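Local coordinates for protein receptor-type adenylate cyclase gresag 4.3 (PDB 1FX4) that converts ATP to cyclic AMP and diphosphate with magnesium, as the class III catalytic domain of a trypanosome receptor-type adenylate cyclase, at residues A[37-40]-A[41-45]; A[57-61]-A[62-66]; A[79-82]-A[83-87]. All blocks are in the same frame, centred on the assembly; numbering follows the deposited sequence.

In the fold
From the N terminus the chain reaches contact 1 on helix 34-51, then contact 2, the hairpin of strands 55-60 and 63-68, and last contact 3 on helix 71-87. All three are local and follow in series; none nests or crosses. Contacts 1 and 3 tie successive helical turns, whereas contact 2 closes the tight turn that carries the magnesium ligand Asp62. Helix 34-51 joins the set: His41, His42 and Ile45 reach Phe64 of contact 2, and His41, Leu44 and Ile45 reach Leu81 or Phe85 of contact 3. Contacts 2 and 3 do not touch, their centres about 18 Å apart. Together they tie helix 34-51 to the metal-bearing hairpin and to helix 71-87.

Contact 1 (A[37-40]-A[41-45]); sequences AVAT and HHRLI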
ATOM      1  N   ALA A  37     -13.274   3.727  12.502  1.00 21.20           N
ATOM      2  CA  ALA A  37     -13.419   4.858  11.587  1.00 19.87           C
ATOM      3  C   ALA A  37     -12.997   4.460  10.179  1.00 19.73           C
ATOM      4  O   ALA A  37     -13.690   4.766   9.218  1.00 18.08           O
ATOM      5  CB  ALA A  37     -12.610   6.056  12.074  1.00 20.97           C
ATOM      6  N   VAL A  38     -11.888   3.730  10.064  1.00 19.75           N
ATOM      7  CA  VAL A  38     -11.418   3.291   8.759  1.00 19.48           C
ATOM      8  C   VAL A  38     -12.346   2.237   8.167  1.00 19.46           C
ATOM      9  O   VAL A  38     -12.559   2.212   6.963  1.00 19.41           O
ATOM     10  CB  VAL A  38      -9.971   2.762   8.802  1.00 19.59           C
ATOM     11  CG1 VAL A  38      -9.589   2.181   7.443  1.00 20.06           C
ATOM     12  CG2 VAL A  38      -9.028   3.898   9.162  1.00 20.12           C
ATOM     13  N   ALA A  39     -12.900   1.379   9.018  1.00 19.77           N
ATOM     14  CA  ALA A  39     -13.822   0.352   8.547  1.00 20.22           C
ATOM     15  C   ALA A  39     -15.059   1.059   7.984  1.00 19.81           C
ATOM     16  O   ALA A  39     -15.590   0.654   6.960  1.00 20.65           O
ATOM     17  CB  ALA A  39     -14.213  -0.581   9.694  1.00 20.87           C
ATOM     18  N   THR A  40     -15.487   2.131   8.648  1.00 19.88           N
ATOM     19  CA  THR A  40     -16.648   2.906   8.201  1.00 20.02           C
ATOM     20  C   THR A  40     -16.299   3.551   6.856  1.00 19.77           C
ATOM     21  O   THR A  40     -17.082   3.508   5.906  1.00 18.38           O
ATOM     22  CB  THR A  40     -17.018   3.980   9.249  1.00 19.99           C
ATOM     23  OG1 THR A  40     -17.404   3.324  10.466  1.00 22.22           O
ATOM     24  CG2 THR A  40     -18.159   4.857   8.771  1.00 19.69           C
ATOM     25  N   HIS A  41     -15.092   4.111   6.784  1.00 18.89           N
ATOM     26  CA  HIS A  41     -14.577   4.749   5.575  1.00 18.81           C
ATOM     27  C   HIS A  41     -14.672   3.766   4.407  1.00 19.06           C
ATOM     28  O   HIS A  41     -15.208   4.116   3.344  1.00 18.24           O
ATOM     29  CB  HIS A  41     -13.120   5.196   5.852  1.00 17.60           C
ATOM     30  CG  HIS A  41     -12.278   5.410   4.630  1.00 16.30           C
ATOM     31  ND1 HIS A  41     -11.629   4.381   3.984  1.00 16.49           N
ATOM     32  CD2 HIS A  41     -11.861   6.552   4.031  1.00 16.34           C
ATOM     33  CE1 HIS A  41     -10.848   4.879   3.041  1.00 15.05           C
ATOM     34  NE2 HIS A  41     -10.969   6.194   3.050  1.00 16.39           N
ATOM     35  N   HIS A  42     -14.206   2.530   4.614  1.00 18.13           N
ATOM     36  CA  HIS A  42     -14.266   1.527   3.535  1.00 19.29           C
ATOM     37  C   HIS A  42     -15.702   1.199   3.126  1.00 19.34           C
ATOM     38  O   HIS A  42     -16.001   1.032   1.944  1.00 18.13           O
ATOM     39  CB  HIS A  42     -13.560   0.238   3.929  1.00 20.39           C
ATOM     40  CG  HIS A  42     -12.069   0.313   3.814  1.00 22.72           C
ATOM     41  ND1 HIS A  42     -11.369   1.479   4.024  1.00 23.44           N
ATOM     42  CD2 HIS A  42     -11.149  -0.623   3.482  1.00 24.88           C
ATOM     43  CE1 HIS A  42     -10.081   1.262   3.826  1.00 24.69           C
ATOM     44  NE2 HIS A  42      -9.919  -0.008   3.495  1.00 25.35           N
ATOM     45  N   ARG A  43     -16.581   1.077   4.110  1.00 20.12           N
ATOM     46  CA  ARG A  43     -17.979   0.764   3.804  1.00 20.46           C
ATOM     47  C   ARG A  43     -18.636   1.888   3.010  1.00 20.26           C
ATOM     48  O   ARG A  43     -19.363   1.631   2.058  1.00 20.16           O
ATOM     49  CB  ARG A  43     -18.785   0.506   5.080  1.00 21.39           C
ATOM     50  CG  ARG A  43     -18.686  -0.886   5.617  1.00 22.80           C
ATOM     51  CD  ARG A  43     -19.822  -1.160   6.610  1.00 23.60           C
ATOM     52  NE  ARG A  43     -20.054  -0.031   7.511  1.00 25.35           N
ATOM     53  CZ  ARG A  43     -19.341   0.232   8.606  1.00 25.01           C
ATOM     54  NH1 ARG A  43     -18.340  -0.560   8.967  1.00 24.82           N
ATOM     55  NH2 ARG A  43     -19.619   1.314   9.321  1.00 24.62           N
ATOM     56  N   LEU A  44     -18.395   3.137   3.408  1.00 19.94           N
ATOM     57  CA  LEU A  44     -18.981   4.279   2.711  1.00 19.81           C
ATOM     58  C   LEU A  44     -18.491   4.328   1.279  1.00 20.29           C
ATOM     59  O   LEU A  44     -19.287   4.465   0.342  1.00 18.73           O
ATOM     60  CB  LEU A  44     -18.635   5.604   3.396  1.00 20.75           C
ATOM     61  CG  LEU A  44     -19.128   5.825   4.825  1.00 22.51           C
ATOM     62  CD1 LEU A  44     -18.619   7.178   5.310  1.00 23.66           C
ATOM     63  CD2 LEU A  44     -20.662   5.784   4.856  1.00 22.43           C
ATOM     64  N   ILE A  45     -17.176   4.214   1.102  1.00 18.55           N
ATOM     65  CA  ILE A  45     -16.629   4.259  -0.242  1.00 18.62           C
ATOM     66  C   ILE A  45     -17.112   3.116  -1.131  1.00 18.92           C
ATOM     67  O   ILE A  45     -17.429   3.331  -2.288  1.00 18.07           O
ATOM     68  CB  ILE A  45     -15.088   4.369  -0.228  1.00 18.35           C
ATOM     69  CG1 ILE A  45     -14.709   5.722   0.385  1.00 17.99           C
ATOM     70  CG2 ILE A  45     -14.538   4.205  -1.635  1.00 17.69           C
ATOM     71  CD1 ILE A  45     -13.187   5.910   0.614  1.00 20.23           C
TER
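Val38 and His42 lie side by side, one helical turn apart, and point the same way: CG1 of Val38 comes 3.8 Å from CE1 of His42. With CG1 anti to the backbone N (chi1 174°), this methyl is directed toward the imidazole. The pair flanks the well-packed side of the turn, which is formed by the buried His41 and Ile45. His41 turns the edge of its ring to the next imidazole, and a hydrogen bond of 2.9 Å joins ND1 of His41 to ND1 of His42, one nitrogen necessarily carrying the proton. That bond should restrain the rotation of both rings. Ile45 CD1 sits over one face of the His41 ring, 3.3 Å above its plane and offset toward the rim.

The other side is looser. The bend of the exposed Arg43 at chi3 (-42°) helps fold the guanidinium back over Thr40, whose CA lies 3.4 Å above one face, offset toward the rim. NH2 of Arg43 reaches OG1 of Thr40 in a weak bond of 3.2 Å, bent to 128°; the hydroxyl also bonds the carbonyl oxygen of Asp36. Backbone bonds from residue i+4 to i join the two turns, including Leu44 N to Thr40 O at 2.8 Å.

Within the fold, Val38 and His41 pack on Ile20 of strand 13-20, Ile45 on Phe64 and Ile66 of strand 63-68, and Leu44 and Ile45 on Phe85 of helix 71-87.

Contact 2 (A[57-61]-A[62-66]); sequences VKTVG and DSFMI. With MG (magnesium ion), chain B.
The Phe64 ring carries Thr59 OG1 over one face, 3.6 Å above the plane and offset toward the rim; His42 of helix 34-51 meets the ring edge-to-face. Thr59 and Phe64 form a non-hydrogen-bonded pair, their side chains side by side on the sheet face toward that helix.

On the opposite face, SD of Met65 lies 3.8 Å from both Val57 CG1 and Lys58 CE. Met65 is fully extended, and the bend of Lys58 at chi3 (69°) brings its CE to the sulfur, while its NZ forms a salt bridge with Asp155.

Met65 O accepts the Val57 N-H at 2.9 Å and, weakly, the Lys58 N-H at 3.5 Å: a classic beta bulge. At the other end Val60 and Ser63 close the turn with a pair of backbone bonds. Gly61, with positive phi (68°), takes its second position.

Asp62 OD1 binds magnesium at 2.4 Å. Val60 O accepts a hydrogen bond of 2.8 Å from a water that is also a metal ligand. Asp19 completes the protein ligands in this two-aspartate metal site, characteristic of class III cyclases, here carried on a beta hairpin closed by a type II' turn.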
ATOM      1  N   VAL A  57     -10.409  -1.159  -7.992  1.00 21.67           N
ATOM      2  CA  VAL A  57      -9.232  -1.815  -8.535  1.00 21.93           C
ATOM      3  C   VAL A  57      -8.460  -2.472  -7.408  1.00 23.08           C
ATOM      4  O   VAL A  57      -8.179  -3.669  -7.450  1.00 23.37           O
ATOM      5  CB  VAL A  57      -8.312  -0.805  -9.261  1.00 21.76           C
ATOM      6  CG1 VAL A  57      -7.133  -1.523  -9.909  1.00 22.08           C
ATOM      7  CG2 VAL A  57      -9.108  -0.023 -10.305  1.00 20.45           C
ATOM      8  N   LYS A  58      -8.169  -1.691  -6.377  1.00 23.39           N
ATOM      9  CA  LYS A  58      -7.428  -2.190  -5.235  1.00 24.56           C
ATOM     10  C   LYS A  58      -7.495  -1.223  -4.072  1.00 25.26           C
ATOM     11  O   LYS A  58      -7.850  -0.054  -4.213  1.00 24.81           O
ATOM     12  CB  LYS A  58      -5.959  -2.391  -5.609  1.00 26.40           C
ATOM     13  CG  LYS A  58      -5.218  -1.086  -5.830  1.00 28.40           C
ATOM     14  CD  LYS A  58      -3.833  -1.311  -6.410  1.00 31.69           C
ATOM     15  CE  LYS A  58      -3.917  -1.811  -7.831  1.00 32.99           C
ATOM     16  NZ  LYS A  58      -2.558  -2.045  -8.383  1.00 35.85           N
ATOM     17  N   THR A  59      -7.061  -1.726  -2.932  1.00 25.50           N
ATOM     18  CA  THR A  59      -7.006  -0.987  -1.693  1.00 27.52           C
ATOM     19  C   THR A  59      -5.546  -1.124  -1.209  1.00 27.58           C
ATOM     20  O   THR A  59      -4.972  -2.205  -1.281  1.00 27.28           O
ATOM     21  CB  THR A  59      -7.978  -1.643  -0.681  1.00 29.17           C
ATOM     22  OG1 THR A  59      -9.276  -1.032  -0.790  1.00 31.91           O
ATOM     23  CG2 THR A  59      -7.472  -1.537   0.711  1.00 32.27           C
ATOM     24  N   VAL A  60      -4.924  -0.013  -0.829  1.00 26.56           N
ATOM     25  CA  VAL A  60      -3.545  -0.056  -0.319  1.00 26.78           C
ATOM     26  C   VAL A  60      -3.607   0.767   0.956  1.00 25.71           C
ATOM     27  O   VAL A  60      -3.659   1.994   0.905  1.00 24.56           O
ATOM     28  CB  VAL A  60      -2.537   0.580  -1.293  1.00 26.81           C
ATOM     29  CG1 VAL A  60      -1.112   0.449  -0.741  1.00 29.26           C
ATOM     30  CG2 VAL A  60      -2.613  -0.099  -2.664  1.00 28.32           C
ATOM     31  N   GLY A  61      -3.640   0.080   2.093  1.00 25.75           N
ATOM     32  CA  GLY A  61      -3.760   0.772   3.367  1.00 26.77           C
ATOM     33  C   GLY A  61      -5.162   1.344   3.334  1.00 27.51           C
ATOM     34  O   GLY A  61      -6.105   0.629   2.979  1.00 28.22           O
ATOM     35  N   ASP A  62      -5.314   2.632   3.615  1.00 27.34           N
ATOM     36  CA  ASP A  62      -6.644   3.219   3.556  1.00 27.61           C
ATOM     37  C   ASP A  62      -6.861   3.956   2.250  1.00 25.82           C
ATOM     38  O   ASP A  62      -7.749   4.803   2.136  1.00 26.94           O
ATOM     39  CB  ASP A  62      -6.901   4.125   4.753  1.00 30.22           C
ATOM     40  CG  ASP A  62      -5.673   4.869   5.195  1.00 32.74           C
ATOM     41  OD1 ASP A  62      -4.901   5.333   4.332  1.00 36.21           O
ATOM     42  OD2 ASP A  62      -5.480   4.988   6.420  1.00 35.88           O
ATOM     43  N   SER A  63      -6.026   3.643   1.267  1.00 23.66           N
ATOM     44  CA  SER A  63      -6.116   4.262  -0.042  1.00 23.15           C
ATOM     45  C   SER A  63      -6.943   3.412  -1.001  1.00 22.12           C
ATOM     46  O   SER A  63      -6.827   2.182  -1.006  1.00 23.88           O
ATOM     47  CB  SER A  63      -4.720   4.455  -0.625  1.00 23.93           C
ATOM     48  OG  SER A  63      -4.797   4.899  -1.964  1.00 26.19           O
ATOM     49  N   PHE A  64      -7.790   4.059  -1.795  1.00 19.96           N
ATOM     50  CA  PHE A  64      -8.599   3.343  -2.782  1.00 18.12           C
ATOM     51  C   PHE A  64      -8.166   3.750  -4.178  1.00 17.93           C
ATOM     52  O   PHE A  64      -7.771   4.896  -4.417  1.00 17.20           O
ATOM     53  CB  PHE A  64     -10.097   3.689  -2.657  1.00 18.53           C
ATOM     54  CG  PHE A  64     -10.860   2.783  -1.746  1.00 18.90           C
ATOM     55  CD1 PHE A  64     -10.917   3.046  -0.382  1.00 18.47           C
ATOM     56  CD2 PHE A  64     -11.539   1.679  -2.251  1.00 19.31           C
ATOM     57  CE1 PHE A  64     -11.648   2.218   0.476  1.00 19.86           C
ATOM     58  CE2 PHE A  64     -12.277   0.842  -1.400  1.00 19.84           C
ATOM     59  CZ  PHE A  64     -12.329   1.113  -0.039  1.00 19.56           C
ATOM     60  N   MET A  65      -8.204   2.788  -5.090  1.00 17.10           N
ATOM     61  CA  MET A  65      -7.941   3.062  -6.489  1.00 17.87           C
ATOM     62  C   MET A  65      -9.238   2.594  -7.141  1.00 18.08           C
ATOM     63  O   MET A  65      -9.631   1.424  -7.006  1.00 18.59           O
ATOM     64  CB  MET A  65      -6.781   2.245  -7.023  1.00 18.79           C
ATOM     65  CG  MET A  65      -6.508   2.545  -8.490  1.00 20.60           C
ATOM     66  SD  MET A  65      -5.149   1.570  -9.127  1.00 23.13           S
ATOM     67  CE  MET A  65      -5.267   1.967 -10.891  1.00 19.78           C
ATOM     68  N   ILE A  66      -9.918   3.520  -7.800  1.00 18.27           N
ATOM     69  CA  ILE A  66     -11.203   3.228  -8.424  1.00 18.87           C
ATOM     70  C   ILE A  66     -11.152   3.582  -9.903  1.00 19.75           C
ATOM     71  O   ILE A  66     -10.541   4.584 -10.286  1.00 19.50           O
ATOM     72  CB  ILE A  66     -12.315   4.056  -7.712  1.00 18.82           C
ATOM     73  CG1 ILE A  66     -12.347   3.711  -6.216  1.00 17.94           C
ATOM     74  CG2 ILE A  66     -13.677   3.777  -8.329  1.00 19.59           C
ATOM     75  CD1 ILE A  66     -13.124   4.704  -5.365  1.00 18.46           C
TER
HETATM   76 MG    MG B2001      -2.844   5.986   3.332  1.00 22.90          MG
HETATM   77  O   HOH W   1      -2.198   4.283   1.625  1.00 36.44           O
HETATM   78  O   HOH W   2      -3.025   8.256   4.247  1.00 43.97           O
HETATM   79  O   HOH W   3      -0.720   6.996   2.650  1.00 37.41           O

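Contact 3 (A[79-82]-A[83-87]); sequences QELQ and LCFLR. Unlike the reference sequence in segment 83-87: Cys84 (reference Arg).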
ATOM      1  N   GLN A  79     -17.733  13.637  -5.351  1.00 21.97           N
ATOM      2  CA  GLN A  79     -18.512  14.668  -4.693  1.00 23.20           C
ATOM      3  C   GLN A  79     -19.338  14.069  -3.572  1.00 22.94           C
ATOM      4  O   GLN A  79     -19.381  14.605  -2.468  1.00 22.34           O
ATOM      5  CB  GLN A  79     -19.414  15.379  -5.703  1.00 24.84           C
ATOM      6  CG  GLN A  79     -20.361  16.371  -5.060  1.00 28.63           C
ATOM      7  CD  GLN A  79     -20.870  17.372  -6.063  1.00 30.84           C
ATOM      8  OE1 GLN A  79     -22.070  17.427  -6.346  1.00 34.23           O
ATOM      9  NE2 GLN A  79     -19.959  18.158  -6.628  1.00 30.40           N
ATOM     10  N   GLU A  80     -19.975  12.935  -3.844  1.00 23.28           N
ATOM     11  CA  GLU A  80     -20.795  12.291  -2.834  1.00 24.27           C
ATOM     12  C   GLU A  80     -19.920  11.755  -1.707  1.00 22.04           C
ATOM     13  O   GLU A  80     -20.340  11.713  -0.554  1.00 20.51           O
ATOM     14  CB  GLU A  80     -21.640  11.173  -3.440  1.00 27.58           C
ATOM     15  CG  GLU A  80     -22.896  10.890  -2.639  1.00 34.35           C
ATOM     16  CD  GLU A  80     -23.757  12.143  -2.431  1.00 37.05           C
ATOM     17  OE1 GLU A  80     -24.351  12.269  -1.334  1.00 39.18           O
ATOM     18  OE2 GLU A  80     -23.830  12.998  -3.353  1.00 38.98           O
ATOM     19  N   LEU A  81     -18.692  11.373  -2.041  1.00 20.77           N
ATOM     20  CA  LEU A  81     -17.781  10.887  -1.014  1.00 19.44           C
ATOM     21  C   LEU A  81     -17.589  11.997   0.026  1.00 18.31           C
ATOM     22  O   LEU A  81     -17.808  11.774   1.204  1.00 17.53           O
ATOM     23  CB  LEU A  81     -16.444  10.469  -1.636  1.00 19.83           C
ATOM     24  CG  LEU A  81     -15.419   9.786  -0.714  1.00 19.45           C
ATOM     25  CD1 LEU A  81     -14.377   9.091  -1.580  1.00 18.76           C
ATOM     26  CD2 LEU A  81     -14.743  10.773   0.220  1.00 21.14           C
ATOM     27  N   GLN A  82     -17.195  13.193  -0.408  1.00 18.31           N
ATOM     28  CA  GLN A  82     -16.974  14.290   0.533  1.00 18.37           C
ATOM     29  C   GLN A  82     -18.222  14.617   1.368  1.00 19.66           C
ATOM     30  O   GLN A  82     -18.130  14.805   2.602  1.00 18.05           O
ATOM     31  CB  GLN A  82     -16.490  15.533  -0.198  1.00 18.86           C
ATOM     32  CG  GLN A  82     -15.164  15.322  -0.934  1.00 17.76           C
ATOM     33  CD  GLN A  82     -14.031  15.021   0.023  1.00 18.34           C
ATOM     34  OE1 GLN A  82     -14.139  15.284   1.221  1.00 17.36           O
ATOM     35  NE2 GLN A  82     -12.934  14.472  -0.500  1.00 17.14           N
ATOM     36  N   LEU A  83     -19.381  14.637   0.705  1.00 18.79           N
ATOM     37  CA  LEU A  83     -20.630  14.929   1.393  1.00 20.25           C
ATOM     38  C   LEU A  83     -21.033  13.846   2.395  1.00 20.23           C
ATOM     39  O   LEU A  83     -21.468  14.156   3.502  1.00 20.38           O
ATOM     40  CB  LEU A  83     -21.745  15.169   0.373  1.00 20.54           C
ATOM     41  CG  LEU A  83     -21.568  16.466  -0.424  1.00 21.62           C
ATOM     42  CD1 LEU A  83     -22.460  16.473  -1.647  1.00 23.28           C
ATOM     43  CD2 LEU A  83     -21.853  17.679   0.484  1.00 23.10           C
ATOM     44  N   CYS A  84     -20.878  12.581   2.011  1.00 22.07           N
ATOM     45  CA  CYS A  84     -21.228  11.463   2.878  1.00 23.80           C
ATOM     46  C   CYS A  84     -20.360  11.470   4.128  1.00 22.87           C
ATOM     47  O   CYS A  84     -20.858  11.359   5.240  1.00 22.30           O
ATOM     48  CB  CYS A  84     -21.062  10.127   2.138  1.00 26.85           C
ATOM     49  SG  CYS A  84     -22.394   9.806   0.893  1.00 38.36           S
ATOM     50  N   PHE A  85     -19.059  11.636   3.942  1.00 21.64           N
ATOM     51  CA  PHE A  85     -18.133  11.669   5.078  1.00 21.33           C
ATOM     52  C   PHE A  85     -18.424  12.855   5.998  1.00 20.92           C
ATOM     53  O   PHE A  85     -18.311  12.749   7.220  1.00 21.68           O
ATOM     54  CB  PHE A  85     -16.690  11.731   4.570  1.00 20.81           C
ATOM     55  CG  PHE A  85     -16.106  10.386   4.250  1.00 21.09           C
ATOM     56  CD1 PHE A  85     -16.612   9.609   3.214  1.00 21.76           C
ATOM     57  CD2 PHE A  85     -15.034   9.894   4.987  1.00 21.08           C
ATOM     58  CE1 PHE A  85     -16.071   8.353   2.926  1.00 21.52           C
ATOM     59  CE2 PHE A  85     -14.488   8.634   4.703  1.00 21.19           C
ATOM     60  CZ  PHE A  85     -15.003   7.871   3.669  1.00 20.64           C
ATOM     61  N   LEU A  86     -18.827  13.981   5.416  1.00 21.27           N
ATOM     62  CA  LEU A  86     -19.145  15.171   6.207  1.00 21.78           C
ATOM     63  C   LEU A  86     -20.417  14.970   7.032  1.00 22.94           C
ATOM     64  O   LEU A  86     -20.483  15.358   8.196  1.00 21.47           O
ATOM     65  CB  LEU A  86     -19.345  16.395   5.296  1.00 21.48           C
ATOM     66  CG  LEU A  86     -19.977  17.644   5.936  1.00 21.50           C
ATOM     67  CD1 LEU A  86     -19.091  18.178   7.070  1.00 21.36           C
ATOM     68  CD2 LEU A  86     -20.198  18.704   4.888  1.00 20.49           C
ATOM     69  N   ARG A  87     -21.415  14.340   6.420  1.00 24.42           N
ATOM     70  CA  ARG A  87     -22.700  14.132   7.081  1.00 26.45           C
ATOM     71  C   ARG A  87     -22.768  12.988   8.081  1.00 26.68           C
ATOM     72  O   ARG A  87     -23.589  13.022   8.996  1.00 26.29           O
ATOM     73  CB  ARG A  87     -23.813  14.023   6.031  1.00 29.11           C
ATOM     74  CG  ARG A  87     -23.995  15.321   5.249  1.00 33.47           C
ATOM     75  CD  ARG A  87     -24.953  15.184   4.061  1.00 37.85           C
ATOM     76  NE  ARG A  87     -25.046  16.443   3.314  1.00 41.58           N
ATOM     77  CZ  ARG A  87     -25.346  16.545   2.016  1.00 42.88           C
ATOM     78  NH1 ARG A  87     -25.595  15.456   1.290  1.00 43.32           N
ATOM     79  NH2 ARG A  87     -25.372  17.742   1.436  1.00 43.67           N
TER
HETATM   80  O   HOH W   4     -24.532  12.922   1.886  1.00 51.05           O
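Leu81 overlaps the ring of Phe85 one turn further along the helix: its CD2 stands 4.2 Å from the ring centroid, 30° off the normal, in an off-centre CH-pi contact. Leu81 CG is anti to the backbone N (chi1 -173°), which swings the branch forward along the helix to the aromatic. On the same buried side, Gln82 sends its amide away from the turn, with NE2 bonded to Val134 O and OE1 to Arg222 NH1, so both polar ends are satisfied.

Toward solvent the packing is more polar. CG of Glu80 lies 3.7 Å from SG of Cys84, a residue that is arginine in the reference sequence, and the bend at chi2 turns the carboxylate along the helix, with OE1 also near the sulfur. The carboxylate does not reach Arg87 directly, since OE1 of Glu80 and NH1 of Arg87 are 4.3 Å apart; a water bridges them, accepting from NH1 at 2.8 Å and donating to OE1 over a longer 3.3 Å. Leu83 CD2 sits over one face of the Arg87 guanidinium, offset toward its rim. Gln79 and Leu83 run side by side, Gln79 CG 4.0 Å from Leu83 CD1.

Backbone bonds hold successive turns. Leu81 and Phe85 also pack on Val134, and Phe85 meets His41 with the ring planes nearly perpendicular. The arrangement is that of helix 71-87 packed between strand 134-141 of the central sheet and helix 34-51, in the class III cyclase fold.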